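Long-range contacts in pumilio domain-containing protein 7 (Caenorhabditis elegans, PDB 3V71), which binds the consensus sequence 5'-CUCUGUAUCUUGU-3' in mRNA 3'-untranslated regions and modulates mRNA expression and stability, acting redundantly with relatives in oocyte formation and early embryonic divisions: residues L261-K267 and I309-Y315; A283-E287 and L346-W350; H147-R151 and R185-Q189; C66-N72 and D105-V111. One frame throughout, in Å; residues are numbered along the deposited sequence.

Contact 1: L261-K267 and I309-Y315. With nucleotides of chain B.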
# COMPACT_ATOMS: atom_id res chain seq x y z
N LEU A 261 8.77 17.34 -18.96
CA LEU A 261 8.93 16.81 -20.32
C LEU A 261 9.42 15.37 -20.38
O LEU A 261 8.84 14.56 -21.07
CB LEU A 261 9.85 17.70 -21.15
CG LEU A 261 10.09 17.20 -22.58
CD1 LEU A 261 8.86 17.44 -23.46
CD2 LEU A 261 11.33 17.83 -23.21
N SER A 262 10.51 15.06 -19.69
CA SER A 262 11.05 13.71 -19.79
C SER A 262 10.15 12.71 -19.08
O SER A 262 9.94 11.59 -19.56
CB SER A 262 12.47 13.63 -19.22
OG SER A 262 12.44 13.62 -17.81
N MET A 263 9.61 13.12 -17.92
CA MET A 263 8.76 12.25 -17.12
C MET A 263 7.46 11.92 -17.81
O MET A 263 6.94 10.83 -17.67
CB MET A 263 8.47 12.88 -15.76
CG MET A 263 9.71 13.27 -14.99
SD MET A 263 9.40 13.36 -13.22
CE MET A 263 9.16 11.63 -12.85
N SER A 264 6.92 12.89 -18.55
CA SER A 264 5.68 12.72 -19.29
C SER A 264 5.80 11.69 -20.41
O SER A 264 4.80 11.26 -20.98
CB SER A 264 5.22 14.05 -19.89
OG SER A 264 4.91 14.98 -18.86
N GLN A 265 7.03 11.30 -20.71
CA GLN A 265 7.26 10.34 -21.78
C GLN A 265 7.59 8.95 -21.23
O GLN A 265 7.74 7.99 -21.98
CB GLN A 265 8.38 10.84 -22.69
CG GLN A 265 8.05 12.17 -23.33
CD GLN A 265 9.22 12.72 -24.12
OE1 GLN A 265 9.73 12.07 -25.02
NE2 GLN A 265 9.66 13.93 -23.77
N ASP A 266 7.70 8.85 -19.92
CA ASP A 266 7.98 7.57 -19.29
C ASP A 266 6.67 6.83 -19.17
O ASP A 266 5.62 7.44 -18.91
CB ASP A 266 8.62 7.79 -17.91
CG ASP A 266 8.93 6.48 -17.19
OD1 ASP A 266 8.07 6.00 -16.43
OD2 ASP A 266 10.03 5.93 -17.39
N LYS A 267 6.71 5.52 -19.39
CA LYS A 267 5.51 4.69 -19.26
C LYS A 267 4.86 4.88 -17.90
O LYS A 267 3.64 5.00 -17.80
CB LYS A 267 5.85 3.22 -19.47
CG LYS A 267 4.64 2.33 -19.59
CD LYS A 267 5.04 0.88 -19.42
CE LYS A 267 3.84 -0.05 -19.59
NZ LYS A 267 3.42 -0.20 -21.02
N ILE A 309 5.96 17.96 -28.64
CA ILE A 309 6.53 16.67 -28.27
C ILE A 309 5.50 15.78 -27.59
O ILE A 309 5.32 14.62 -27.97
CB ILE A 309 7.73 16.83 -27.33
CG1 ILE A 309 8.88 17.49 -28.07
CG2 ILE A 309 8.14 15.48 -26.77
CD1 ILE A 309 9.78 18.30 -27.19
N LEU A 310 4.83 16.32 -26.58
CA LEU A 310 3.88 15.54 -25.82
C LEU A 310 2.70 15.05 -26.64
O LEU A 310 2.36 13.88 -26.56
CB LEU A 310 3.39 16.32 -24.61
CG LEU A 310 4.40 16.60 -23.49
CD1 LEU A 310 3.66 17.16 -22.30
CD2 LEU A 310 5.19 15.36 -23.09
N LEU A 311 2.08 15.94 -27.42
CA LEU A 311 0.91 15.60 -28.24
C LEU A 311 1.08 14.35 -29.10
O LEU A 311 0.11 13.67 -29.44
CB LEU A 311 0.54 16.74 -29.18
CG LEU A 311 -0.32 17.89 -28.70
CD1 LEU A 311 -0.60 18.82 -29.87
CD2 LEU A 311 -1.61 17.38 -28.10
N PHE A 312 2.31 14.07 -29.49
CA PHE A 312 2.56 12.98 -30.41
C PHE A 312 3.21 11.81 -29.72
O PHE A 312 3.52 10.79 -30.34
CB PHE A 312 3.39 13.48 -31.59
CG PHE A 312 2.71 14.53 -32.40
CD1 PHE A 312 1.76 14.19 -33.35
CD2 PHE A 312 2.98 15.87 -32.19
CE1 PHE A 312 1.11 15.16 -34.08
CE2 PHE A 312 2.34 16.85 -32.93
CZ PHE A 312 1.40 16.48 -33.87
N HIS A 313 3.40 11.94 -28.41
CA HIS A 313 4.02 10.87 -27.66
C HIS A 313 2.98 9.84 -27.26
O HIS A 313 1.82 10.19 -27.01
CB HIS A 313 4.78 11.40 -26.44
CG HIS A 313 5.80 10.44 -25.92
ND1 HIS A 313 5.49 9.43 -25.04
CD2 HIS A 313 7.12 10.31 -26.20
CE1 HIS A 313 6.57 8.73 -24.78
NE2 HIS A 313 7.58 9.24 -25.47
N GLN A 314 3.39 8.58 -27.21
CA GLN A 314 2.51 7.47 -26.85
C GLN A 314 2.04 7.53 -25.40
O GLN A 314 0.91 7.15 -25.09
CB GLN A 314 3.23 6.15 -27.10
CG GLN A 314 4.74 6.31 -27.06
CD GLN A 314 5.46 5.01 -26.82
OE1 GLN A 314 4.88 3.93 -26.96
NE2 GLN A 314 6.73 5.10 -26.43
N TYR A 315 2.91 8.01 -24.52
CA TYR A 315 2.54 8.17 -23.12
C TYR A 315 2.25 9.64 -22.85
O TYR A 315 1.42 9.99 -22.00
CB TYR A 315 3.65 7.66 -22.21
CG TYR A 315 4.07 6.24 -22.49
CD1 TYR A 315 3.14 5.23 -22.70
CD2 TYR A 315 5.41 5.90 -22.54
CE1 TYR A 315 3.54 3.92 -22.95
CE2 TYR A 315 5.82 4.61 -22.79
CZ TYR A 315 4.89 3.62 -22.99
OH TYR A 315 5.32 2.34 -23.24
P G B 5 -3.72 0.69 -24.84
OP1 G B 5 -3.57 -0.77 -24.70
OP2 G B 5 -5.01 1.32 -24.47
O5' G B 5 -2.52 1.41 -24.08
C5' G B 5 -1.21 0.87 -24.10
C4' G B 5 -0.31 1.57 -23.10
O4' G B 5 -0.66 2.98 -23.04
C3' G B 5 -0.44 1.12 -21.66
O3' G B 5 0.26 -0.08 -21.38
C2' G B 5 0.07 2.33 -20.88
O2' G B 5 1.49 2.37 -20.87
C1' G B 5 -0.44 3.47 -21.74
N9 G B 5 -1.70 4.04 -21.23
C8 G B 5 -3.01 3.68 -21.44
N7 G B 5 -3.85 4.47 -20.80
C5 G B 5 -3.04 5.37 -20.13
C6 G B 5 -3.34 6.45 -19.28
O6 G B 5 -4.45 6.85 -18.91
N1 G B 5 -2.21 7.12 -18.83
C2 G B 5 -0.91 6.79 -19.16
N2 G B 5 0.06 7.56 -18.63
N3 G B 5 -0.60 5.78 -19.95
C4 G B 5 -1.71 5.13 -20.39
P C B 3 1.08 1.90 -34.31
OP1 C B 3 0.97 0.43 -34.53
OP2 C B 3 2.43 2.52 -34.15
O5' C B 3 0.11 2.36 -33.13
C5' C B 3 -0.61 1.41 -32.36
C4' C B 3 -1.75 2.06 -31.61
O4' C B 3 -1.22 3.12 -30.77
C3' C B 3 -2.81 2.72 -32.49
O3' C B 3 -4.06 2.74 -31.79
C2' C B 3 -2.29 4.14 -32.58
O2' C B 3 -3.26 5.09 -32.97
C1' C B 3 -1.82 4.35 -31.15
N1 C B 3 -0.84 5.43 -30.96
C2 C B 3 -1.31 6.68 -30.51
O2 C B 3 -2.52 6.85 -30.32
N3 C B 3 -0.42 7.68 -30.31
C4 C B 3 0.88 7.46 -30.53
N4 C B 3 1.71 8.48 -30.33
C5 C B 3 1.38 6.20 -30.98
C6 C B 3 0.49 5.21 -31.17
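Two backbone N-H groups converge on His313 ND1: Tyr315 N at 3.0 Å, and that of Gly316, just past the segment. These capping bonds at the start of helix 316-330 hold the imidazole in place and probably leave the ring proton to NE2. Gln265 packs against one face of the ring so fixed, with its CB 3.6 Å from the centroid of the His313 ring, and its amide is turned 67° from the ring plane. The amide is anchored in its own segment: Gln265 NE2 donates to Leu261 O over 2.9 Å, reaching that oxygen from above its carbonyl plane. Beside it, Leu261 CD1 packs on Ile309 CG2 at 3.9 Å, and Leu310 CD2 lies against Ser264 CB.

Lys267 CA stands over one face of Tyr315, 3.6 Å from the ring centroid, while Gln314 CD lies over the opposite face toward the rim. With CG anti to the backbone N (chi1 -170°), the Lys267 chain crosses the Tyr315 ring obliquely, CB and CG close to CZ, and bends at its last torsion. There Lys267 NZ donates to both O2' and O3' of G5 of chain B, each at 3.2 Å. Phe312 O lies 2.9 Å from N4 of C3 of chain B. Asp266 OD1 caps helix 269-279. The contact thus joins predicted Pumilio repeats 7 and 8 through CH-pi and apolar packing without a hydrogen bond between the segments. Their polar groups cap helices, tie turns or face the RNA, where the Lys267 ammonium would also be drawn weakly to a more distant phosphate.

Contact 2: A283-E287 and L346-W350; sequences ALLHE and LYSGW
His286 meets both Leu346 and Trp350 where helix 282-292 packs beside helix 344-365 in the all-helical Pumilio superhelix. Both methyls of Leu346 lie against the imidazole, with CD1 3.7 Å from His286 CE1, and the two side chains cross at about a right angle. On the indole, His286 ND1 lies in the ring plane at the edge, 3.6 Å from Trp350 CZ2. The two aromatic groups meet rim to rim with planes 38° apart, so neither covers the other's face. One residue earlier, Leu285 CD2 lies 3.5 Å from Tyr347 OH and 4.3 Å from Trp350 CZ3. With an alanine at His286, the Leu346 methyls and the indole edge would probably lose their neighbour and a gap open there.

His286 CG lies opposite the backbone N (chi1 169°), which brings the ring beside Leu346. Behind this first shell, Tyr347 also packs on Ile326, Cys327 and Ala330 of helix 316-330. The two short segments run nearly the same way, at 26°, with axes 12.1 Å apart, a spacing bridged mainly by side chains. This is plain packing, about 16 Å at its nearest atom from the RNA. Within helix 344-365, Trp350 CZ3 stands 4.2 Å above the Tyr347 ring plane, over its centre.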
# COMPACT_ATOMS: atom_id res chain seq x y z
N ALA A 283 -0.91 27.62 -7.57
CA ALA A 283 0.37 28.25 -7.87
C ALA A 283 1.40 27.25 -8.41
O ALA A 283 2.28 27.61 -9.19
CB ALA A 283 0.92 28.95 -6.64
N LEU A 284 1.29 26.00 -7.97
CA LEU A 284 2.11 24.93 -8.52
C LEU A 284 1.55 24.49 -9.87
O LEU A 284 2.29 24.15 -10.79
CB LEU A 284 2.21 23.76 -7.55
CG LEU A 284 3.28 23.92 -6.47
CD1 LEU A 284 3.41 22.68 -5.59
CD2 LEU A 284 4.62 24.25 -7.11
N LEU A 285 0.23 24.50 -9.99
CA LEU A 285 -0.41 24.19 -11.26
C LEU A 285 -0.04 25.22 -12.32
O LEU A 285 0.22 24.88 -13.48
CB LEU A 285 -1.93 24.14 -11.10
CG LEU A 285 -2.66 23.85 -12.41
CD1 LEU A 285 -2.32 22.46 -12.94
CD2 LEU A 285 -4.15 23.99 -12.23
N HIS A 286 -0.02 26.49 -11.91
CA HIS A 286 0.31 27.59 -12.82
C HIS A 286 1.73 27.47 -13.38
O HIS A 286 1.99 27.82 -14.53
CB HIS A 286 0.10 28.94 -12.13
CG HIS A 286 0.65 30.11 -12.89
ND1 HIS A 286 -0.02 30.71 -13.93
CD2 HIS A 286 1.83 30.78 -12.77
CE1 HIS A 286 0.71 31.70 -14.42
NE2 HIS A 286 1.84 31.76 -13.73
N GLU A 287 2.66 26.98 -12.55
CA GLU A 287 4.04 26.82 -12.98
C GLU A 287 4.25 25.54 -13.78
O GLU A 287 5.22 25.41 -14.52
CB GLU A 287 4.98 26.85 -11.77
CG GLU A 287 4.82 28.08 -10.90
CD GLU A 287 6.06 28.37 -10.07
OE1 GLU A 287 7.10 27.73 -10.33
OE2 GLU A 287 5.99 29.23 -9.16
N LEU A 346 -6.94 32.78 -16.57
CA LEU A 346 -5.67 32.07 -16.69
C LEU A 346 -5.91 30.68 -17.30
O LEU A 346 -5.21 30.26 -18.23
CB LEU A 346 -5.03 31.96 -15.31
CG LEU A 346 -3.61 31.43 -15.19
CD1 LEU A 346 -2.65 32.30 -15.96
CD2 LEU A 346 -3.20 31.35 -13.73
N TYR A 347 -6.90 29.98 -16.77
CA TYR A 347 -7.37 28.73 -17.35
C TYR A 347 -7.76 28.96 -18.80
O TYR A 347 -7.39 28.20 -19.70
CB TYR A 347 -8.59 28.22 -16.58
CG TYR A 347 -8.27 27.38 -15.37
CD1 TYR A 347 -8.05 26.01 -15.50
CD2 TYR A 347 -8.22 27.93 -14.10
CE1 TYR A 347 -7.77 25.22 -14.40
CE2 TYR A 347 -7.94 27.14 -12.98
CZ TYR A 347 -7.72 25.78 -13.14
OH TYR A 347 -7.45 24.98 -12.04
N SER A 348 -8.53 30.02 -19.02
CA SER A 348 -8.95 30.41 -20.36
C SER A 348 -7.74 30.56 -21.27
O SER A 348 -7.77 30.18 -22.44
CB SER A 348 -9.71 31.73 -20.29
OG SER A 348 -10.27 32.05 -21.55
N GLY A 349 -6.67 31.13 -20.73
CA GLY A 349 -5.44 31.29 -21.48
C GLY A 349 -4.91 29.96 -21.96
O GLY A 349 -4.47 29.84 -23.11
N TRP A 350 -4.96 28.96 -21.09
CA TRP A 350 -4.39 27.64 -21.37
C TRP A 350 -5.22 26.82 -22.34
O TRP A 350 -4.71 26.21 -23.27
CB TRP A 350 -4.21 26.87 -20.07
CG TRP A 350 -3.30 27.56 -19.11
CD1 TRP A 350 -2.28 28.42 -19.41
CD2 TRP A 350 -3.32 27.46 -17.68
NE1 TRP A 350 -1.66 28.84 -18.26
CE2 TRP A 350 -2.28 28.27 -17.18
CE3 TRP A 350 -4.12 26.75 -16.77
CZ2 TRP A 350 -2.02 28.40 -15.81
CZ3 TRP A 350 -3.86 26.88 -15.41
CH2 TRP A 350 -2.82 27.70 -14.95

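Contact 3: H147-R151 and R185-Q189. With nucleotides of chain B.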
# COMPACT_ATOMS: atom_id res chain seq x y z
N HIS A 147 1.79 -10.01 4.47
CA HIS A 147 0.48 -9.85 5.09
C HIS A 147 0.59 -9.71 6.59
O HIS A 147 -0.25 -9.07 7.23
CB HIS A 147 -0.40 -11.05 4.78
CG HIS A 147 -0.93 -11.06 3.39
ND1 HIS A 147 -1.89 -10.18 2.95
CD2 HIS A 147 -0.64 -11.85 2.33
CE1 HIS A 147 -2.17 -10.42 1.68
NE2 HIS A 147 -1.42 -11.43 1.28
N VAL A 148 1.63 -10.31 7.16
CA VAL A 148 1.82 -10.30 8.60
C VAL A 148 2.21 -8.89 9.03
O VAL A 148 1.61 -8.32 9.94
CB VAL A 148 2.88 -11.34 9.04
CG1 VAL A 148 3.42 -11.01 10.41
CG2 VAL A 148 2.28 -12.74 9.02
N ILE A 149 3.19 -8.33 8.34
CA ILE A 149 3.63 -6.96 8.59
C ILE A 149 2.51 -5.97 8.27
O ILE A 149 2.26 -5.05 9.05
CB ILE A 149 4.86 -6.62 7.77
CG1 ILE A 149 5.95 -7.67 8.01
CG2 ILE A 149 5.35 -5.24 8.13
CD1 ILE A 149 7.09 -7.60 7.03
N GLN A 150 1.85 -6.15 7.13
CA GLN A 150 0.62 -5.41 6.85
C GLN A 150 -0.25 -5.33 8.11
O GLN A 150 -0.63 -4.25 8.52
CB GLN A 150 -0.17 -6.06 5.70
CG GLN A 150 0.33 -5.70 4.30
CD GLN A 150 -0.50 -6.34 3.20
OE1 GLN A 150 -1.61 -5.89 2.88
NE2 GLN A 150 0.03 -7.41 2.61
N ARG A 151 -0.53 -6.49 8.71
CA ARG A 151 -1.38 -6.58 9.90
C ARG A 151 -0.81 -5.83 11.11
O ARG A 151 -1.54 -5.11 11.80
CB ARG A 151 -1.61 -8.04 10.27
CG ARG A 151 -2.50 -8.23 11.47
CD ARG A 151 -3.92 -7.80 11.16
NE ARG A 151 -4.48 -8.66 10.13
CZ ARG A 151 -5.77 -8.74 9.85
NH1 ARG A 151 -6.65 -8.01 10.54
NH2 ARG A 151 -6.19 -9.56 8.89
N ARG A 185 2.44 -1.80 -1.63
CA ARG A 185 1.23 -1.56 -0.85
C ARG A 185 1.51 -1.39 0.65
O ARG A 185 0.80 -0.67 1.34
CB ARG A 185 0.21 -2.68 -1.08
CG ARG A 185 -1.04 -2.57 -0.21
CD ARG A 185 -2.05 -3.68 -0.52
NE ARG A 185 -3.08 -3.79 0.50
CZ ARG A 185 -4.31 -3.28 0.40
NH1 ARG A 185 -4.66 -2.61 -0.69
NH2 ARG A 185 -5.18 -3.44 1.39
N LEU A 186 2.55 -2.06 1.14
CA LEU A 186 2.95 -1.90 2.53
C LEU A 186 3.36 -0.46 2.83
O LEU A 186 2.91 0.13 3.82
CB LEU A 186 4.10 -2.84 2.87
CG LEU A 186 4.63 -2.71 4.31
CD1 LEU A 186 3.57 -3.14 5.34
CD2 LEU A 186 5.92 -3.50 4.48
N VAL A 187 4.22 0.09 1.98
CA VAL A 187 4.72 1.45 2.12
C VAL A 187 3.57 2.45 2.14
O VAL A 187 3.55 3.37 2.96
CB VAL A 187 5.67 1.83 0.98
CG1 VAL A 187 6.34 3.15 1.31
CG2 VAL A 187 6.70 0.75 0.76
N GLN A 188 2.62 2.27 1.23
CA GLN A 188 1.42 3.09 1.22
C GLN A 188 0.70 3.04 2.56
O GLN A 188 0.34 4.07 3.13
CB GLN A 188 0.48 2.63 0.11
CG GLN A 188 1.11 2.64 -1.27
CD GLN A 188 0.14 2.24 -2.36
OE1 GLN A 188 0.46 1.42 -3.24
NE2 GLN A 188 -1.06 2.82 -2.33
N GLN A 189 0.50 1.82 3.06
CA GLN A 189 -0.23 1.60 4.31
C GLN A 189 0.49 2.17 5.51
O GLN A 189 -0.15 2.72 6.40
CB GLN A 189 -0.47 0.11 4.52
CG GLN A 189 -1.47 -0.51 3.57
CD GLN A 189 -1.45 -2.02 3.62
OE1 GLN A 189 -0.47 -2.62 4.07
NE2 GLN A 189 -2.53 -2.64 3.18
P C B 9 -1.45 -9.27 -3.92
OP1 C B 9 -0.80 -10.31 -3.07
OP2 C B 9 -2.01 -9.68 -5.25
O5' C B 9 -2.55 -8.51 -3.09
C5' C B 9 -2.81 -8.87 -1.74
C4' C B 9 -3.81 -7.95 -1.11
O4' C B 9 -3.74 -6.64 -1.76
C3' C B 9 -5.27 -8.35 -1.26
O3' C B 9 -5.68 -9.38 -0.35
C2' C B 9 -5.97 -7.00 -1.06
O2' C B 9 -5.94 -6.61 0.30
C1' C B 9 -5.03 -6.08 -1.84
N1 C B 9 -5.42 -5.97 -3.27
C2 C B 9 -6.24 -4.92 -3.71
O2 C B 9 -6.62 -4.05 -2.90
N3 C B 9 -6.60 -4.86 -5.01
C4 C B 9 -6.19 -5.79 -5.87
N4 C B 9 -6.57 -5.70 -7.15
C5 C B 9 -5.36 -6.88 -5.46
C6 C B 9 -5.01 -6.93 -4.17
P U B 8 -1.53 -7.44 -9.24
OP1 U B 8 -1.27 -8.82 -9.72
OP2 U B 8 -2.87 -6.84 -9.49
O5' U B 8 -1.17 -7.32 -7.70
C5' U B 8 0.19 -7.26 -7.27
C4' U B 8 0.31 -6.54 -5.95
O4' U B 8 0.08 -5.12 -6.14
C3' U B 8 -0.70 -6.93 -4.88
O3' U B 8 -0.35 -8.13 -4.20
C2' U B 8 -0.75 -5.70 -3.99
O2' U B 8 0.36 -5.68 -3.10
C1' U B 8 -0.56 -4.57 -5.01
N1 U B 8 -1.84 -3.97 -5.43
C2 U B 8 -2.39 -3.00 -4.61
O2 U B 8 -1.87 -2.65 -3.57
N3 U B 8 -3.57 -2.46 -5.05
C4 U B 8 -4.25 -2.79 -6.21
O4 U B 8 -5.30 -2.21 -6.47
C5 U B 8 -3.62 -3.79 -7.02
C6 U B 8 -2.46 -4.34 -6.61
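The Arg185 guanidinium has Gln150 OE1 in its plane at one edge, O2 of U8 of chain B also at the edge, near the plane, and the ribose of C9 of chain B over one face, C9 C1' standing 3.5 Å above the plane. The amide of Gln150 is turned 69° from the guanidinium. Arg185 NE makes a weak hydrogen bond of 3.5 Å to Gln150 OE1, fairly straight at 158°. The same oxygen takes a second weak bond from Gln189 NE2, at 3.4 Å, so two donors converge on one buried amide oxygen. Gln189 OE1, in turn, lies against Gln150 CG.

A chi1 of 175° sets the arginine chain opposite its backbone N, and it stays extended to NE, which carries it along the RNA: Arg185 CD comes 3.2 Å from O2 of U8, and NH1 3.3 Å from O2 of C9. Arg185 probably occupies the position whose side chain stacks with bases in PUF repeats, but here its flat group lies over a ribose. A leucine in its place has no guanidinium, so Gln150 OE1 would probably keep only the weak bond from Gln189 and the C9 ribose lose its flat partner.

Next to this polar cluster, Ile149 CG2 meets Leu186 CD1 at 3.9 Å. Segments 147-151 and 185-189 run almost parallel, with axes 10.2 Å apart, in helices of predicted repeats 4 and 5. Helices 136-141 and 162-169 pack against the apolar pair, where Cys140 touches both Ile149 and Leu186, and so does Phe164.

Contact 4: C66-N72 and D105-V111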
# COMPACT_ATOMS: atom_id res chain seq x y z
N CYS A 66 -1.62 -25.64 11.45
CA CYS A 66 -1.56 -24.29 10.89
C CYS A 66 -1.45 -24.33 9.38
O CYS A 66 -2.11 -23.57 8.67
CB CYS A 66 -0.36 -23.53 11.46
SG CYS A 66 -0.42 -23.26 13.24
N HIS A 67 -0.60 -25.22 8.88
CA HIS A 67 -0.40 -25.40 7.45
C HIS A 67 -1.60 -26.05 6.76
O HIS A 67 -1.66 -26.09 5.53
CB HIS A 67 0.84 -26.27 7.19
CG HIS A 67 2.13 -25.62 7.61
ND1 HIS A 67 2.18 -24.38 8.21
CD2 HIS A 67 3.40 -26.05 7.52
CE1 HIS A 67 3.44 -24.08 8.47
NE2 HIS A 67 4.20 -25.07 8.05
N SER A 68 -2.54 -26.58 7.53
CA SER A 68 -3.65 -27.30 6.94
C SER A 68 -4.64 -26.36 6.26
O SER A 68 -4.93 -25.28 6.77
CB SER A 68 -4.36 -28.17 7.97
OG SER A 68 -5.44 -28.88 7.38
N ARG A 69 -5.14 -26.78 5.10
CA ARG A 69 -6.19 -26.06 4.40
C ARG A 69 -7.39 -25.88 5.32
O ARG A 69 -8.03 -24.82 5.34
CB ARG A 69 -6.61 -26.82 3.15
CG ARG A 69 -5.43 -27.33 2.33
CD ARG A 69 -5.74 -27.47 0.84
NE ARG A 69 -4.51 -27.37 0.04
CZ ARG A 69 -3.90 -28.41 -0.54
NH1 ARG A 69 -4.40 -29.63 -0.45
NH2 ARG A 69 -2.78 -28.20 -1.23
N ASN A 70 -7.69 -26.92 6.10
CA ASN A 70 -8.84 -26.92 6.99
C ASN A 70 -8.42 -26.73 8.43
O ASN A 70 -9.08 -26.03 9.20
CB ASN A 70 -9.59 -28.24 6.86
CG ASN A 70 -9.35 -28.92 5.53
OD1 ASN A 70 -10.16 -28.81 4.61
ND2 ASN A 70 -8.22 -29.62 5.41
N GLY A 71 -7.30 -27.36 8.78
CA GLY A 71 -6.81 -27.33 10.15
C GLY A 71 -6.69 -25.94 10.74
O GLY A 71 -6.96 -25.74 11.92
N ASN A 72 -6.28 -24.98 9.93
CA ASN A 72 -6.00 -23.64 10.44
C ASN A 72 -7.22 -22.98 11.09
O ASN A 72 -7.09 -22.19 12.02
CB ASN A 72 -5.41 -22.74 9.34
CG ASN A 72 -6.45 -22.27 8.35
OD1 ASN A 72 -7.01 -21.18 8.50
ND2 ASN A 72 -6.72 -23.08 7.34
N ASP A 105 3.76 -19.23 4.95
CA ASP A 105 2.72 -20.18 4.56
C ASP A 105 1.39 -19.47 4.35
O ASP A 105 1.00 -18.64 5.17
CB ASP A 105 2.57 -21.28 5.63
CG ASP A 105 1.87 -22.54 5.10
OD1 ASP A 105 2.57 -23.42 4.57
OD2 ASP A 105 0.62 -22.65 5.21
N LYS A 106 0.68 -19.83 3.28
CA LYS A 106 -0.64 -19.27 3.01
C LYS A 106 -1.63 -19.40 4.18
O LYS A 106 -2.34 -18.45 4.50
CB LYS A 106 -1.25 -19.89 1.74
CG LYS A 106 -2.62 -19.31 1.38
CD LYS A 106 -3.30 -20.01 0.21
CE LYS A 106 -4.66 -19.38 -0.11
NZ LYS A 106 -5.40 -20.05 -1.22
N PHE A 107 -1.69 -20.57 4.81
CA PHE A 107 -2.68 -20.81 5.86
C PHE A 107 -2.17 -20.55 7.27
O PHE A 107 -2.93 -20.06 8.10
CB PHE A 107 -3.20 -22.24 5.79
CG PHE A 107 -3.79 -22.61 4.48
CD1 PHE A 107 -5.06 -22.19 4.14
CD2 PHE A 107 -3.08 -23.38 3.58
CE1 PHE A 107 -5.62 -22.53 2.93
CE2 PHE A 107 -3.63 -23.74 2.37
CZ PHE A 107 -4.90 -23.31 2.04
N ALA A 108 -0.91 -20.89 7.54
CA ALA A 108 -0.34 -20.64 8.86
C ALA A 108 -0.28 -19.13 9.13
O ALA A 108 -0.27 -18.70 10.28
CB ALA A 108 1.03 -21.26 8.97
N CYS A 109 -0.25 -18.36 8.04
CA CYS A 109 -0.23 -16.89 8.07
C CYS A 109 -1.43 -16.30 8.82
O CYS A 109 -1.27 -15.43 9.67
CB CYS A 109 -0.23 -16.37 6.62
SG CYS A 109 0.33 -14.66 6.40
N ARG A 110 -2.62 -16.77 8.48
CA ARG A 110 -3.87 -16.29 9.06
C ARG A 110 -3.90 -16.48 10.56
O ARG A 110 -4.54 -15.71 11.28
CB ARG A 110 -5.05 -17.03 8.44
CG ARG A 110 -4.99 -17.12 6.93
CD ARG A 110 -5.99 -18.12 6.43
NE ARG A 110 -6.06 -18.15 4.97
CZ ARG A 110 -6.84 -18.98 4.29
NH1 ARG A 110 -7.63 -19.84 4.93
NH2 ARG A 110 -6.85 -18.94 2.95
N VAL A 111 -3.22 -17.51 11.03
CA VAL A 111 -3.15 -17.76 12.46
C VAL A 111 -2.25 -16.71 13.12
O VAL A 111 -2.58 -16.15 14.17
CB VAL A 111 -2.61 -19.17 12.76
CG1 VAL A 111 -2.49 -19.38 14.27
CG2 VAL A 111 -3.49 -20.23 12.11
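Capped loops that lead into helices 71-80 and 108-118, in predicted Pumilio repeats 2 and 3, meet in this contact, Phe107 of one lying against Arg69 of the other. Arg69 CA stands over the centre of the phenyl face, 3.8 Å from the Phe107 ring centroid and only 9° off the normal, a CH-pi contact. The aliphatic CG of Arg69 borders the same ring near CE2, and Lys106 CD lies over its opposite face. Arg110 sits at the rim of the ring, its NH1 in the phenyl plane, with Phe107 CD1 over one face of its guanidinium.

Each loop is fixed by its own cap. Ser68 OG accepts Gly71 N at 2.8 Å and also Asn70 N, and Asp105 OD2 accepts Phe107 N at 3.1 Å with a weak second bond from Ala108 N. The Asp105 carboxylate then serves as a flat surface: it stacks on the His67 ring with planes 11° apart and OD1 3.7 Å above the imidazole plane, where its charge would probably favour a protonated ring. At the edge of that imidazole lies Ala108 CB, which also packs on Cys66 CB at 3.6 Å.

The Asn72 amide lies beside the phenyl ring. Its OD1 accepts from Gln76 NE2, and with CG set between the backbone N and the carbonyl carbon (chi1 76°) the side chain folds back on its own loop. Asn72 ND2 thereby donates to Ser68 O over 2.9 Å, in the carbonyl plane.

Overall arrangement
Contacts 4, 3 and 1 follow one another along the chain, joining predicted Pumilio repeats 2 to 3, 4 to 5 and 7 to 8. Contacts 4 and 3 touch, Cys109 SG lying 3.8 Å from Val148 CG2, whereas contacts 1 and 4 lie on opposite sides of the chain's centre, with their own centres 47 Å apart. Both of these pair capped loops in which an aromatic ring, Tyr315 or Phe107, receives the CA of a basic residue on its face. The RNA meets contacts 1 and 3 directly; contact 4 has its nearest atom about 10 Å from the bound nucleic acid. Contact 2, its centre 20 Å from that of contact 1, packs helices farther from the RNA.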